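Local coordinates for protein CDP-archaeol synthase (Aeropyrum pernix K1, PDB 5GUF) that probably catalyses the magnesium-dependent transfer of a cytidylyl group from CTP to an archaeal ether-lipid phosphate within the membrane, forming CDP-archaeol and diphosphate, at residues Trp9-Ile14 with Tyr139-Arg144; Arg50-Asp55 with Gly103-Arg108; Ala64-Gly69 with Ile92-Leu97; Leu121-Phe126 with Ala152-His157. All blocks are in the same frame, centred on the assembly; numbering follows the deposited sequence.

Interaction 1: residues Trp9-Ile14 with Tyr139-Arg144; sequences WRIDNI and YTWTPR. With MG (magnesium ion), chain D.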
# COMPACT_ATOMS: atom_id res chain seq x y z
N TRP A 9 -12.06 13.82 18.80
CA TRP A 9 -10.76 13.18 18.93
C TRP A 9 -10.78 11.73 18.51
O TRP A 9 -9.71 11.15 18.28
CB TRP A 9 -10.27 13.27 20.37
CG TRP A 9 -9.93 14.65 20.85
CD1 TRP A 9 -10.69 15.45 21.67
CD2 TRP A 9 -8.73 15.39 20.56
NE1 TRP A 9 -10.04 16.63 21.90
CE2 TRP A 9 -8.83 16.62 21.24
CE3 TRP A 9 -7.59 15.13 19.78
CZ2 TRP A 9 -7.83 17.60 21.17
CZ3 TRP A 9 -6.59 16.10 19.71
CH2 TRP A 9 -6.73 17.33 20.41
N ARG A 10 -11.95 11.13 18.39
CA ARG A 10 -12.07 9.75 17.94
C ARG A 10 -12.55 9.76 16.49
O ARG A 10 -13.74 9.95 16.22
CB ARG A 10 -13.02 8.98 18.84
CG ARG A 10 -13.15 7.53 18.45
CD ARG A 10 -14.14 6.81 19.34
NE ARG A 10 -13.77 5.41 19.49
CZ ARG A 10 -14.43 4.41 18.92
NH1 ARG A 10 -15.48 4.67 18.15
NH2 ARG A 10 -14.03 3.16 19.11
N ILE A 11 -11.63 9.56 15.57
CA ILE A 11 -11.94 9.54 14.14
C ILE A 11 -12.59 8.20 13.84
O ILE A 11 -11.91 7.18 13.71
CB ILE A 11 -10.69 9.76 13.28
CG1 ILE A 11 -9.92 10.95 13.83
CG2 ILE A 11 -11.08 9.93 11.80
CD1 ILE A 11 -10.74 12.23 13.82
N ASP A 12 -13.92 8.20 13.70
CA ASP A 12 -14.66 6.95 13.58
C ASP A 12 -15.73 7.00 12.51
O ASP A 12 -16.60 6.12 12.49
CB ASP A 12 -15.29 6.56 14.94
CG ASP A 12 -16.04 7.72 15.60
OD1 ASP A 12 -16.33 8.75 14.95
OD2 ASP A 12 -16.35 7.60 16.81
N ASN A 13 -15.71 7.97 11.61
CA ASN A 13 -16.53 7.87 10.42
C ASN A 13 -15.80 8.58 9.29
O ASN A 13 -14.96 9.45 9.52
CB ASN A 13 -17.94 8.44 10.66
CG ASN A 13 -17.96 9.94 10.74
OD1 ASN A 13 -18.03 10.62 9.72
ND2 ASN A 13 -17.88 10.46 11.96
N ILE A 14 -16.15 8.19 8.05
CA ILE A 14 -15.34 8.56 6.89
C ILE A 14 -15.45 10.04 6.60
O ILE A 14 -14.48 10.65 6.12
CB ILE A 14 -15.72 7.71 5.66
CG1 ILE A 14 -14.77 8.01 4.50
CG2 ILE A 14 -17.15 7.98 5.23
CD1 ILE A 14 -13.30 7.75 4.81
N TYR A 139 -5.21 12.41 18.25
CA TYR A 139 -6.38 11.77 17.64
C TYR A 139 -6.26 10.26 17.70
O TYR A 139 -5.19 9.68 17.48
CB TYR A 139 -6.53 12.21 16.17
CG TYR A 139 -6.92 13.66 16.00
CD1 TYR A 139 -8.26 14.03 16.00
CD2 TYR A 139 -5.96 14.65 15.86
CE1 TYR A 139 -8.62 15.36 15.85
CE2 TYR A 139 -6.31 15.96 15.74
CZ TYR A 139 -7.64 16.31 15.73
OH TYR A 139 -7.97 17.63 15.59
N THR A 140 -7.38 9.59 17.94
CA THR A 140 -7.44 8.15 17.82
C THR A 140 -8.27 7.80 16.60
O THR A 140 -9.40 8.30 16.46
CB THR A 140 -8.04 7.50 19.08
OG1 THR A 140 -7.10 7.60 20.15
CG2 THR A 140 -8.39 6.01 18.83
N TRP A 141 -7.72 6.97 15.72
CA TRP A 141 -8.44 6.47 14.56
C TRP A 141 -8.97 5.08 14.85
O TRP A 141 -8.30 4.29 15.51
CB TRP A 141 -7.53 6.42 13.33
CG TRP A 141 -7.20 7.77 12.77
CD1 TRP A 141 -6.47 8.75 13.37
CD2 TRP A 141 -7.63 8.30 11.51
NE1 TRP A 141 -6.41 9.85 12.56
CE2 TRP A 141 -7.11 9.60 11.41
CE3 TRP A 141 -8.38 7.79 10.45
CZ2 TRP A 141 -7.30 10.41 10.29
CZ3 TRP A 141 -8.58 8.60 9.34
CH2 TRP A 141 -8.04 9.89 9.27
N THR A 142 -10.16 4.78 14.38
CA THR A 142 -10.44 3.36 14.30
C THR A 142 -9.74 2.76 13.09
O THR A 142 -9.55 3.44 12.07
CB THR A 142 -11.94 3.09 14.20
OG1 THR A 142 -12.43 3.63 12.97
CG2 THR A 142 -12.68 3.73 15.38
N PRO A 143 -9.31 1.50 13.19
CA PRO A 143 -8.66 0.86 12.03
C PRO A 143 -9.53 0.87 10.80
O PRO A 143 -9.02 1.08 9.70
CB PRO A 143 -8.38 -0.56 12.53
CG PRO A 143 -8.33 -0.44 14.03
CD PRO A 143 -9.32 0.63 14.38
N ARG A 144 -10.84 0.65 10.96
CA ARG A 144 -11.73 0.61 9.80
C ARG A 144 -11.75 1.95 9.07
O ARG A 144 -11.67 2.00 7.84
CB ARG A 144 -13.14 0.22 10.22
CG ARG A 144 -14.14 0.34 9.08
CD ARG A 144 -15.55 -0.11 9.43
NE ARG A 144 -15.61 -1.52 9.85
CZ ARG A 144 -15.71 -2.57 9.03
NH1 ARG A 144 -15.72 -2.42 7.71
NH2 ARG A 144 -15.76 -3.79 9.55
MG MG D . -15.69 10.92 16.07
O HOH W 1 -16.84 9.72 17.96
O HOH W 2 -17.44 10.99 15.73
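Ile-11 lies flat against the indole of Trp-141, and its two branches carry most of the apolar contact. Its CG2 methyl sits over one face of the six-membered ring, 3.6 Å from the centroid and only 9° off the ring normal, in a CH-pi contact. The other branch, with CG1 anti to its own carbonyl carbon (chi1 -48°), carries CD1 to CD1 of Tyr-139 at 3.8 Å. Tyr-139 is covered from a second direction by Trp-9, whose CE3 stands above the centre of the phenol ring; the two ring planes are inclined by 41°. The phenol hydroxyl is hydrogen-bonded to His-88, and the indole NE1 of Trp-141 to Ser-134 of helix 121-136, bonds that help to fix both rings. Shortening Trp-141 to an alanine is likely to strip the CG2 methyl of Ile-11 of its aromatic floor and Ser-134 of its indole donor.

Three backbone bonds join the segments: Thr-140 N to Trp-9 O at 2.8 Å, Ile-11 N to Thr-140 O at 2.7 Å, and Thr-142 N to Ile-11 O at 3.0 Å. The carbonyl O of Arg-10 and OD1 of Asp-12 bind a magnesium ion, together with Asp-8, Glu-16 and two waters. The arrangement is a two-stranded parallel sheet; strands 10-11 and 140-141 are each followed, past an N-cap at Asn-13 or Thr-142, by a helix predicted to lie partly in the membrane.

Interaction 2: residues Arg50-Asp55 with Gly103-Arg108; sequences RRLLGD and GSFVKR. With CTP (cytidine-5'-triphosphate), chain B.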
# COMPACT_ATOMS: atom_id res chain seq x y z
N ARG A 50 22.00 7.79 -6.82
CA ARG A 50 20.68 8.38 -7.00
C ARG A 50 20.58 9.67 -6.18
O ARG A 50 21.25 9.84 -5.17
CB ARG A 50 19.58 7.40 -6.57
CG ARG A 50 19.44 6.17 -7.46
CD ARG A 50 19.15 6.56 -8.90
NE ARG A 50 19.63 5.55 -9.83
CZ ARG A 50 18.92 5.05 -10.85
NH1 ARG A 50 17.69 5.48 -11.10
NH2 ARG A 50 19.47 4.12 -11.62
N ARG A 51 19.69 10.56 -6.63
CA ARG A 51 19.42 11.78 -5.88
C ARG A 51 18.88 11.43 -4.50
O ARG A 51 18.27 10.38 -4.28
CB ARG A 51 18.42 12.65 -6.63
CG ARG A 51 18.99 13.30 -7.87
CD ARG A 51 19.81 14.52 -7.52
NE ARG A 51 18.98 15.56 -6.93
CZ ARG A 51 18.16 16.38 -7.61
NH1 ARG A 51 18.05 16.30 -8.94
NH2 ARG A 51 17.46 17.28 -6.95
N LEU A 52 19.15 12.32 -3.54
CA LEU A 52 18.59 12.13 -2.20
C LEU A 52 17.07 12.14 -2.24
O LEU A 52 16.41 11.24 -1.69
CB LEU A 52 19.12 13.23 -1.28
CG LEU A 52 18.49 13.32 0.11
CD1 LEU A 52 18.88 12.12 0.93
CD2 LEU A 52 18.88 14.63 0.80
N LEU A 53 16.48 13.12 -2.93
CA LEU A 53 15.04 13.22 -3.15
C LEU A 53 14.66 13.29 -4.61
O LEU A 53 13.67 12.67 -5.02
CB LEU A 53 14.45 14.44 -2.42
CG LEU A 53 14.48 14.39 -0.88
CD1 LEU A 53 13.82 15.64 -0.26
CD2 LEU A 53 13.85 13.10 -0.32
N GLY A 54 15.42 14.02 -5.43
CA GLY A 54 15.07 14.25 -6.81
C GLY A 54 14.48 15.64 -7.00
O GLY A 54 14.16 16.36 -6.04
N ASP A 55 14.33 16.00 -8.28
CA ASP A 55 13.83 17.33 -8.65
C ASP A 55 12.35 17.50 -8.37
O ASP A 55 11.87 18.64 -8.38
CB ASP A 55 14.10 17.61 -10.13
CG ASP A 55 15.54 18.01 -10.40
OD1 ASP A 55 16.21 18.51 -9.45
OD2 ASP A 55 16.00 17.82 -11.55
N GLY A 103 8.42 9.21 0.80
CA GLY A 103 8.14 8.28 -0.28
C GLY A 103 9.08 8.46 -1.46
O GLY A 103 9.53 7.48 -2.05
N SER A 104 9.37 9.72 -1.82
CA SER A 104 10.36 9.99 -2.86
C SER A 104 11.74 9.50 -2.46
O SER A 104 12.48 8.95 -3.28
CB SER A 104 10.41 11.49 -3.16
OG SER A 104 9.44 11.80 -4.11
N PHE A 105 12.10 9.70 -1.19
CA PHE A 105 13.34 9.14 -0.67
C PHE A 105 13.41 7.64 -0.92
O PHE A 105 14.43 7.12 -1.40
CB PHE A 105 13.48 9.42 0.82
CG PHE A 105 14.68 8.78 1.44
CD1 PHE A 105 15.95 9.28 1.18
CD2 PHE A 105 14.54 7.67 2.26
CE1 PHE A 105 17.07 8.68 1.75
CE2 PHE A 105 15.65 7.07 2.83
CZ PHE A 105 16.92 7.56 2.57
N VAL A 106 12.33 6.92 -0.58
CA VAL A 106 12.33 5.47 -0.73
C VAL A 106 12.41 5.09 -2.21
O VAL A 106 13.13 4.15 -2.57
CB VAL A 106 11.10 4.87 -0.02
CG1 VAL A 106 10.79 3.46 -0.52
CG2 VAL A 106 11.33 4.84 1.50
N LYS A 107 11.75 5.85 -3.08
CA LYS A 107 11.81 5.54 -4.51
C LYS A 107 13.23 5.68 -5.05
O LYS A 107 13.69 4.85 -5.85
CB LYS A 107 10.86 6.42 -5.31
CG LYS A 107 9.38 6.16 -5.07
CD LYS A 107 8.54 7.20 -5.76
CE LYS A 107 8.40 6.90 -7.23
NZ LYS A 107 7.48 7.86 -7.87
N ARG A 108 13.93 6.74 -4.64
CA ARG A 108 15.30 6.95 -5.12
C ARG A 108 16.21 5.82 -4.65
O ARG A 108 17.01 5.30 -5.44
CB ARG A 108 15.83 8.31 -4.67
CG ARG A 108 15.10 9.56 -5.21
CD ARG A 108 15.01 9.66 -6.74
NE ARG A 108 13.83 9.00 -7.29
CZ ARG A 108 12.58 9.48 -7.20
NH1 ARG A 108 12.35 10.63 -6.57
NH2 ARG A 108 11.57 8.81 -7.74
N1 CTP B . 6.18 18.99 -6.33
C2 CTP B . 7.03 19.97 -5.83
N3 CTP B . 7.45 19.96 -4.51
C4 CTP B . 6.96 18.99 -3.65
C5 CTP B . 6.07 18.02 -4.14
C6 CTP B . 5.82 17.94 -5.51
O2 CTP B . 7.43 20.87 -6.57
N4 CTP B . 7.35 18.98 -2.38
C1' CTP B . 5.72 19.09 -7.75
C2' CTP B . 6.82 18.66 -8.70
O2' CTP B . 6.68 19.38 -9.90
C3' CTP B . 6.49 17.22 -8.96
C4' CTP B . 4.97 17.28 -9.03
O4' CTP B . 4.60 18.27 -8.06
O3' CTP B . 7.08 16.77 -10.16
C5' CTP B . 4.31 15.93 -8.79
O5' CTP B . 4.55 15.46 -7.47
PA CTP B . 5.12 13.98 -7.25
O1A CTP B . 4.28 13.05 -8.09
O2A CTP B . 5.12 13.58 -5.79
O3A CTP B . 6.64 14.07 -7.78
PB CTP B . 7.25 13.17 -8.97
O1B CTP B . 7.45 14.05 -10.18
O2B CTP B . 6.39 11.99 -9.33
O3B CTP B . 8.66 12.69 -8.33
PG CTP B . 8.83 11.36 -7.41
O1G CTP B . 9.24 10.22 -8.29
O2G CTP B . 9.85 11.71 -6.37
O3G CTP B . 7.54 11.01 -6.72
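Arg-108 lays its CB and CG against the carbonyl O of Arg-51, with CB 3.2 Å from that oxygen, and then turns its guanidinium toward the nucleotide. This is one wall of the CTP pocket, where loop 50-55 packs on helix 84-109. Bends at chi2 (-56°) and chi3 (89°) fold the chain back, bringing NH1 to the carbonyl O of Leu-53 at 2.9 Å, a bond that lies in the guanidinium plane. NH2 donates to O1G of CTP at 2.8 Å, while NE is held by the carbonyl of Ile-112. With the loop, the gamma-phosphate and Ile-112 all gripping it, the group has little freedom to rotate. With a leucine in place of Arg-108, the carbonyl of Leu-53 would probably lose its guanidinium donor and the gamma-phosphate a positive partner.

Lys-107 reaches the same phosphate from the preceding position on the helix, its NZ 3.0 Å from O1G, and also pairs with Asp-122. Away from the nucleotide the contact turns apolar: Leu-53 sets CD2 against CB of Phe-105 at 3.9 Å, and Leu-52 brings CD1 to CE1 of the same ring. Asp-41 steadies the loop by accepting from the backbone N of both Leu-53 and Gly-54. At the rim of the Phe-105 ring, near its plane, the carbonyl O of Leu-52 lies 3.5 Å from CD1.

Interaction 3: residues Ala64-Gly69 with Ile92-Leu97; sequences AGFAAG and IALGAL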
# COMPACT_ATOMS: atom_id res chain seq x y z
N ALA A 64 4.11 26.40 -0.87
CA ALA A 64 2.75 26.45 -1.37
C ALA A 64 1.89 25.37 -0.75
O ALA A 64 0.73 25.61 -0.41
CB ALA A 64 2.74 26.33 -2.90
N GLY A 65 2.45 24.16 -0.59
CA GLY A 65 1.70 23.09 0.05
C GLY A 65 1.35 23.44 1.48
O GLY A 65 0.20 23.28 1.92
N PHE A 66 2.33 23.96 2.22
CA PHE A 66 2.11 24.34 3.61
C PHE A 66 1.10 25.48 3.71
O PHE A 66 0.16 25.42 4.50
CB PHE A 66 3.45 24.73 4.22
CG PHE A 66 3.38 25.10 5.64
CD1 PHE A 66 2.92 24.19 6.58
CD2 PHE A 66 3.75 26.36 6.06
CE1 PHE A 66 2.84 24.53 7.92
CE2 PHE A 66 3.67 26.72 7.39
CZ PHE A 66 3.22 25.80 8.33
N ALA A 67 1.30 26.53 2.92
CA ALA A 67 0.34 27.63 2.86
C ALA A 67 -1.06 27.13 2.54
O ALA A 67 -2.02 27.48 3.22
CB ALA A 67 0.79 28.66 1.82
N ALA A 68 -1.18 26.28 1.53
CA ALA A 68 -2.49 25.79 1.11
C ALA A 68 -3.14 24.96 2.21
O ALA A 68 -4.36 25.07 2.44
CB ALA A 68 -2.34 24.96 -0.17
N GLY A 69 -2.35 24.11 2.87
CA GLY A 69 -2.89 23.27 3.93
C GLY A 69 -3.34 24.09 5.12
O GLY A 69 -4.36 23.79 5.74
N ILE A 92 -0.52 18.89 10.37
CA ILE A 92 -0.94 17.77 9.53
C ILE A 92 -0.46 17.97 8.10
O ILE A 92 0.03 17.03 7.45
CB ILE A 92 -2.47 17.58 9.60
CG1 ILE A 92 -2.91 17.21 11.02
CG2 ILE A 92 -2.94 16.52 8.61
CD1 ILE A 92 -4.34 16.72 11.14
N ALA A 93 -0.59 19.20 7.58
CA ALA A 93 -0.02 19.53 6.28
C ALA A 93 1.47 19.18 6.22
O ALA A 93 1.94 18.63 5.22
CB ALA A 93 -0.22 21.01 5.97
N LEU A 94 2.21 19.53 7.28
CA LEU A 94 3.63 19.18 7.33
C LEU A 94 3.84 17.68 7.28
O LEU A 94 4.73 17.19 6.56
CB LEU A 94 4.28 19.77 8.59
CG LEU A 94 4.48 21.28 8.50
CD1 LEU A 94 5.08 21.86 9.77
CD2 LEU A 94 5.32 21.65 7.28
N GLY A 95 3.03 16.91 8.01
CA GLY A 95 3.14 15.47 7.92
C GLY A 95 2.83 14.94 6.53
O GLY A 95 3.48 14.01 6.05
N ALA A 96 1.84 15.52 5.87
CA ALA A 96 1.58 15.12 4.50
C ALA A 96 2.78 15.41 3.61
O ALA A 96 3.17 14.58 2.79
CB ALA A 96 0.33 15.81 3.96
N LEU A 97 3.39 16.59 3.79
CA LEU A 97 4.53 16.96 2.95
C LEU A 97 5.75 16.11 3.28
O LEU A 97 6.50 15.71 2.37
CB LEU A 97 4.84 18.45 3.12
CG LEU A 97 3.76 19.39 2.59
CD1 LEU A 97 3.95 20.85 3.09
CD2 LEU A 97 3.64 19.33 1.07
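Gly-65 opens the contact by turning its bare backbone to the end of Leu-97, whose CD1 comes within 4.0 Å of its carbonyl carbon. A CB at this position would run into the other methyl of that leucine, CD2, and the absence of a side chain is what lets Leu-97 lie against the helix surface.

One residue on, Phe-66 has the largest share of the buried surface. Its backbone N is 3.6 Å from CD1 of Leu-97, and its CB also meets that methyl, which thus rests on the start of the side chain. With CG anti to the backbone N (chi1 -178°), the ring swings across to Leu-94, where CD1 lies 3.6 Å from CD2 of the leucine and CE1 lies 3.7 Å from its CG. The ring and the isobutyl group meet at a slant.

A turn after Gly-65, Gly-69 again presents only backbone, and CB of Ala-93 packs on its CA at 4.0 Å. Here the two main chains draw nearest, with the CA atoms of Gly-69 and Ala-93 5.3 Å apart. Ala-93 also touches Ala-27 of helix 14-29.

The segment axes pass 9.0 Å apart at 146°, without any hydrogen bond between them. Facing Leu-97 and Ala-93, Gly-65 and Gly-69 form a GxxxG pattern, as is common where membrane helices pack, here between the antiparallel neighbours 59-80 and 84-109.

Interaction 4: residues Leu121-Phe126 with Ala152-His157; sequences LDQLDF and AVLLLH. With K (potassium ion), chain F.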
# COMPACT_ATOMS: atom_id res chain seq x y z
N LEU A 121 2.28 3.44 -3.16
CA LEU A 121 3.17 4.34 -2.43
C LEU A 121 2.99 5.79 -2.87
O LEU A 121 2.92 6.69 -2.03
CB LEU A 121 4.63 3.91 -2.61
CG LEU A 121 5.69 4.79 -1.93
CD1 LEU A 121 5.51 4.83 -0.39
CD2 LEU A 121 7.11 4.37 -2.28
N ASP A 122 2.91 6.04 -4.19
CA ASP A 122 2.71 7.40 -4.70
C ASP A 122 1.41 8.02 -4.20
O ASP A 122 1.31 9.24 -4.08
CB ASP A 122 2.69 7.40 -6.24
CG ASP A 122 4.08 7.32 -6.86
OD1 ASP A 122 5.08 7.52 -6.13
OD2 ASP A 122 4.17 7.03 -8.08
N GLN A 123 0.40 7.20 -3.93
CA GLN A 123 -0.89 7.76 -3.55
C GLN A 123 -1.08 7.83 -2.04
O GLN A 123 -1.92 8.60 -1.58
CB GLN A 123 -2.03 6.95 -4.16
CG GLN A 123 -2.11 6.97 -5.68
CD GLN A 123 -1.10 6.04 -6.35
OE1 GLN A 123 -0.71 5.00 -5.79
NE2 GLN A 123 -0.66 6.42 -7.55
N LEU A 124 -0.31 7.08 -1.26
CA LEU A 124 -0.59 6.93 0.16
C LEU A 124 0.48 7.51 1.08
O LEU A 124 0.20 7.69 2.27
CB LEU A 124 -0.82 5.45 0.48
CG LEU A 124 -2.14 4.91 -0.09
CD1 LEU A 124 -2.39 3.49 0.39
CD2 LEU A 124 -3.31 5.83 0.27
N ASP A 125 1.67 7.83 0.57
CA ASP A 125 2.77 8.28 1.43
C ASP A 125 2.39 9.53 2.22
O ASP A 125 2.70 9.65 3.40
CB ASP A 125 4.02 8.55 0.58
CG ASP A 125 3.73 9.45 -0.65
OD1 ASP A 125 2.58 9.94 -0.83
OD2 ASP A 125 4.66 9.68 -1.45
N PHE A 126 1.74 10.49 1.57
CA PHE A 126 1.32 11.71 2.25
C PHE A 126 0.22 11.41 3.27
O PHE A 126 0.15 12.06 4.32
CB PHE A 126 0.84 12.75 1.23
CG PHE A 126 -0.58 12.56 0.84
CD1 PHE A 126 -0.91 11.69 -0.18
CD2 PHE A 126 -1.61 13.18 1.54
CE1 PHE A 126 -2.24 11.47 -0.52
CE2 PHE A 126 -2.93 12.95 1.20
CZ PHE A 126 -3.23 12.10 0.16
N ALA A 152 -10.40 5.80 0.14
CA ALA A 152 -11.00 7.00 -0.43
C ALA A 152 -9.95 7.85 -1.12
O ALA A 152 -10.24 8.52 -2.12
CB ALA A 152 -11.71 7.81 0.65
N VAL A 153 -8.71 7.84 -0.61
CA VAL A 153 -7.63 8.52 -1.31
C VAL A 153 -7.38 7.85 -2.66
O VAL A 153 -7.27 8.52 -3.69
CB VAL A 153 -6.35 8.53 -0.45
CG1 VAL A 153 -5.16 8.96 -1.29
CG2 VAL A 153 -6.52 9.47 0.73
N LEU A 154 -7.29 6.52 -2.66
CA LEU A 154 -7.14 5.79 -3.92
C LEU A 154 -8.27 6.12 -4.88
O LEU A 154 -8.04 6.46 -6.04
CB LEU A 154 -7.08 4.29 -3.65
CG LEU A 154 -5.90 3.84 -2.80
CD1 LEU A 154 -5.99 2.35 -2.53
CD2 LEU A 154 -4.60 4.21 -3.49
N LEU A 155 -9.52 6.05 -4.39
CA LEU A 155 -10.66 6.28 -5.27
C LEU A 155 -10.64 7.67 -5.88
O LEU A 155 -11.02 7.85 -7.04
CB LEU A 155 -11.97 6.05 -4.51
CG LEU A 155 -12.27 4.57 -4.26
CD1 LEU A 155 -13.45 4.43 -3.30
CD2 LEU A 155 -12.54 3.88 -5.59
N LEU A 156 -10.18 8.67 -5.13
CA LEU A 156 -10.19 10.03 -5.67
C LEU A 156 -9.05 10.23 -6.66
O LEU A 156 -9.21 10.90 -7.68
CB LEU A 156 -10.11 11.04 -4.52
CG LEU A 156 -9.64 12.44 -4.91
CD1 LEU A 156 -10.69 13.03 -5.85
CD2 LEU A 156 -9.45 13.35 -3.70
N HIS A 157 -7.88 9.65 -6.38
CA HIS A 157 -6.79 9.68 -7.35
C HIS A 157 -7.20 9.01 -8.66
O HIS A 157 -7.00 9.58 -9.74
CB HIS A 157 -5.55 9.01 -6.76
CG HIS A 157 -4.67 9.95 -6.00
ND1 HIS A 157 -3.46 10.38 -6.48
CD2 HIS A 157 -4.83 10.55 -4.79
CE1 HIS A 157 -2.90 11.20 -5.61
NE2 HIS A 157 -3.71 11.32 -4.57
K K F . 3.67 11.51 -4.60
O HOH W 3 5.32 10.56 -6.80
O HOH W 4 2.01 12.37 -2.86
O HOH W 5 6.38 10.99 -3.32
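Leu-154 sets CD2 against CB of Gln-123 at 3.8 Å, and with Val-153 beside it makes up the dense part of the contact between two membrane helices, 121-136 and 143-161. Their segments run in largely opposed senses, at 129° between the axes, which approach to 9.7 Å. Val-153 is modelled in two conformers; in one of them, with CG1 anti to the backbone N (chi1 168°), that methyl comes 3.9 Å from CE1 of Phe-126 and 4.0 Å from CD2 of Leu-124. The phenyl and the valine then approach from opposite directions. Phe-126 is itself buried; it also meets Ala-96 of helix 84-109 and Met-25 and Asn-28 of helix 14-29.

Toward the end of helix segment 152-157 the contact thins out. His-157, only partly buried, touches the aliphatic part of Gln-123, and no hydrogen bond links the two segments. The amide plane of Gln-123 stands almost upright to the imidazole, 82° away from it, and its OE1 turns back to make a weak hydrogen bond with the N of Leu-120.

The polar flank of helix 121-136 points elsewhere, to a hydrated potassium ion. One of the ion's waters donates to OD1 of Asp-125, and a second lies by OD2; Asp-122 lends the ion its carbonyl O at a long 3.3 Å, with Asp-100 also a ligand. Back at the imidazole, CG of Gln-123 hangs over the ring off-centre in a CH-pi contact, 4.1 Å from the centroid.

The four contacts run the length of a compact helical bundle. Interactions 1 and 2 lie on opposite sides of its centre, about 32 Å apart between centres: the small parallel sheet at one end, the triphosphate end of the CTP pocket at the other. Along the chain, interaction 1 spans interactions 2 and 3, with 3 falling between the segments of 2; both close before interaction 4 opens, and the segments of 4 alternate with those of 1. Interaction 4 shares helix 143-161 with interaction 1 and touches interaction 2 through the salt bridge of Lys-107 NZ with Asp-122 OD1 (3.0 Å). Helix 84-109, common to interactions 2 and 3, thus runs from membrane packing to nucleotide binding.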